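Local atomic coordinates of CCHC-type domain-containing protein (Trypanosoma brucei brucei, PDB entry 7C45), a protein that probably acts as a 3'-5' RNA exonuclease of the RNase D type that trims guide RNAs, and carries zinc knuckles alongside its metal-dependent nuclease domain. Residues F184-Y187 / A188-D191. Numbering follows the deposited sequence.
Sequences FLEY and AAGD. With CA (calcium ion), chain E.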
ATOM      1  N   PHE A 184      -6.493 -15.703 -10.167  1.00 18.48           N
ATOM      2  CA  PHE A 184      -6.207 -15.455  -8.756  1.00 17.88           C
ATOM      3  C   PHE A 184      -4.762 -15.008  -8.567  1.00 17.44           C
ATOM      4  O   PHE A 184      -4.482 -14.074  -7.812  1.00 16.99           O
ATOM      5  CB  PHE A 184      -6.476 -16.721  -7.938  1.00 17.92           C
ATOM      6  CG  PHE A 184      -7.920 -16.960  -7.620  1.00 23.35           C
ATOM      7  CD1 PHE A 184      -8.820 -17.325  -8.602  1.00 18.88           C
ATOM      8  CD2 PHE A 184      -8.366 -16.870  -6.317  1.00 27.49           C
ATOM      9  CE1 PHE A 184     -10.147 -17.555  -8.292  1.00 26.15           C
ATOM     10  CE2 PHE A 184      -9.689 -17.115  -6.001  1.00 29.42           C
ATOM     11  CZ  PHE A 184     -10.579 -17.451  -6.990  1.00 24.71           C
ATOM     12  N   LEU A 185      -3.827 -15.671  -9.244  1.00 17.62           N
ATOM     13  CA  LEU A 185      -2.426 -15.288  -9.126  1.00 17.30           C
ATOM     14  C   LEU A 185      -2.199 -13.862  -9.607  1.00 17.21           C
ATOM     15  O   LEU A 185      -1.479 -13.085  -8.969  1.00 16.80           O
ATOM     16  CB  LEU A 185      -1.568 -16.280  -9.916  1.00 17.63           C
ATOM     17  CG  LEU A 185      -1.676 -17.696  -9.335  1.00 17.68           C
ATOM     18  CD1 LEU A 185      -0.990 -18.732 -10.248  1.00 18.12           C
ATOM     19  CD2 LEU A 185      -1.077 -17.740  -7.944  1.00 17.14           C
ATOM     20  N   GLU A 186      -2.785 -13.510 -10.747  1.00 17.64           N
ATOM     21  CA  GLU A 186      -2.611 -12.165 -11.282  1.00 17.61           C
ATOM     22  C   GLU A 186      -3.246 -11.135 -10.365  1.00 17.21           C
ATOM     23  O   GLU A 186      -2.684 -10.054 -10.138  1.00 16.92           O
ATOM     24  CB  GLU A 186      -3.209 -12.085 -12.687  1.00 18.23           C
ATOM     25  CG  GLU A 186      -3.081 -10.717 -13.378  1.00 19.75           C
ATOM     26  CD  GLU A 186      -1.711 -10.052 -13.217  1.00 25.72           C
ATOM     27  OE1 GLU A 186      -1.677  -8.836 -12.915  1.00 28.69           O
ATOM     28  OE2 GLU A 186      -0.684 -10.737 -13.373  1.00 27.15           O
ATOM     29  N   TYR A 187      -4.424 -11.458  -9.844  1.00 17.24           N
ATOM     30  CA  TYR A 187      -5.036 -10.616  -8.828  1.00 18.66           C
ATOM     31  C   TYR A 187      -4.075 -10.403  -7.671  1.00 16.35           C
ATOM     32  O   TYR A 187      -3.799  -9.271  -7.291  1.00 16.06           O
ATOM     33  CB  TYR A 187      -6.337 -11.231  -8.339  1.00 18.03           C
ATOM     34  CG  TYR A 187      -7.047 -10.350  -7.346  1.00 24.82           C
ATOM     35  CD1 TYR A 187      -6.768 -10.440  -5.987  1.00 25.60           C
ATOM     36  CD2 TYR A 187      -8.003  -9.425  -7.765  1.00 27.88           C
ATOM     37  CE1 TYR A 187      -7.415  -9.640  -5.076  1.00 32.15           C
ATOM     38  CE2 TYR A 187      -8.654  -8.621  -6.854  1.00 31.44           C
ATOM     39  CZ  TYR A 187      -8.353  -8.734  -5.512  1.00 36.42           C
ATOM     40  OH  TYR A 187      -8.992  -7.945  -4.588  1.00 46.57           O
ATOM     41  N   ALA A 188      -3.522 -11.491  -7.125  1.00 16.26           N
ATOM     42  CA  ALA A 188      -2.566 -11.360  -6.035  1.00 15.82           C
ATOM     43  C   ALA A 188      -1.333 -10.570  -6.447  1.00 15.72           C
ATOM     44  O   ALA A 188      -0.703  -9.938  -5.602  1.00 15.39           O
ATOM     45  CB  ALA A 188      -2.146 -12.740  -5.517  1.00 15.82           C
ATOM     46  N   ALA A 189      -0.956 -10.610  -7.724  1.00 16.05           N
ATOM     47  CA  ALA A 189       0.279  -9.949  -8.134  1.00 16.04           C
ATOM     48  C   ALA A 189       0.141  -8.439  -8.261  1.00 15.94           C
ATOM     49  O   ALA A 189       1.150  -7.742  -8.224  1.00 15.85           O
ATOM     50  CB  ALA A 189       0.760 -10.497  -9.477  1.00 16.50           C
ATOM     51  N   GLY A 190      -1.081  -7.926  -8.379  1.00 15.99           N
ATOM     52  CA  GLY A 190      -1.255  -6.548  -8.823  1.00 16.01           C
ATOM     53  C   GLY A 190      -0.744  -5.519  -7.831  1.00 15.62           C
ATOM     54  O   GLY A 190      -0.077  -4.559  -8.213  1.00 15.66           O
ATOM     55  N   ASP A 191      -1.049  -5.696  -6.544  1.00 15.30           N
ATOM     56  CA  ASP A 191      -0.772  -4.614  -5.603  1.00 15.00           C
ATOM     57  C   ASP A 191       0.715  -4.295  -5.487  1.00 14.94           C
ATOM     58  O   ASP A 191       1.079  -3.119  -5.372  1.00 14.88           O
ATOM     59  CB  ASP A 191      -1.336  -4.923  -4.224  1.00 17.38           C
ATOM     60  CG  ASP A 191      -2.834  -4.776  -4.159  1.00 23.07           C
ATOM     61  OD1 ASP A 191      -3.421  -4.132  -5.047  1.00 24.04           O
ATOM     62  OD2 ASP A 191      -3.426  -5.311  -3.205  1.00 25.03           O
TER
HETATM   63 CA    CA E 403      -3.290  -7.509  -2.214  1.00 18.92          CA
HETATM   64  O   HOH W   1      -2.944  -7.717  -5.052  1.00 18.31           O
HETATM   65  O   HOH W   2      -5.444  -7.823  -3.414  1.00 36.47           O
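Tyr187 CB lies against Ala188 N at 3.1 Å on helix 182-202, where a tyrosine stands one helical turn before Asp191 in the pattern of the third exonuclease motif of DEDDy nucleases such as RNase D. With its CG anti to the backbone N (chi1 -177°), Tyr187 swings its ring out from the helix, oblique to that nitrogen; a broad aromatic suits the place, since Val163 and Trp175 pack on the side chain.

Alanine suits 188 because its short methyl fits beside Trp175 and near Glu43, tucked against the carbonyl oxygens of Phe184 and Leu185. Ala189 CB rests against the carbonyl oxygens of Leu185 and Glu186, with Tyr16 and Val70 touching it. Leu185 points its side chain away from 188-191, and its branched chain packs on Tyr16, Val18 and Leu72 of the sheet. Glu186 bends at chi2 and brings OE2 to 4.2 Å from Ala189 CB, while OE1 forms a salt bridge with Arg193 farther along the helix.

The turn is irregular. Ala188 N gives a straight bond to Phe184 O (2.8 Å, 168°), whereas Ala189 N divides itself weakly between Leu185 O and Glu186 O, and Gly190 N bonds to Tyr187 O at 3.2 Å. Tyr187 O and Asp191 N stand 4.6 Å apart, and water 1 bridges them, donating to Tyr187 O (2.9 Å) and accepting from Asp191 N (3.1 Å). The same water is a distant ligand of the calcium ion, a long link between helix backbone and metal shell.

Asp191 shares the calcium ion with Asp41, Glu43 and an RNA phosphate, a place suited to a carboxylate as an anionic ligand; its CG sits beside its own backbone N (chi1 -75°), and OD2 binds the calcium ion at 2.4 Å.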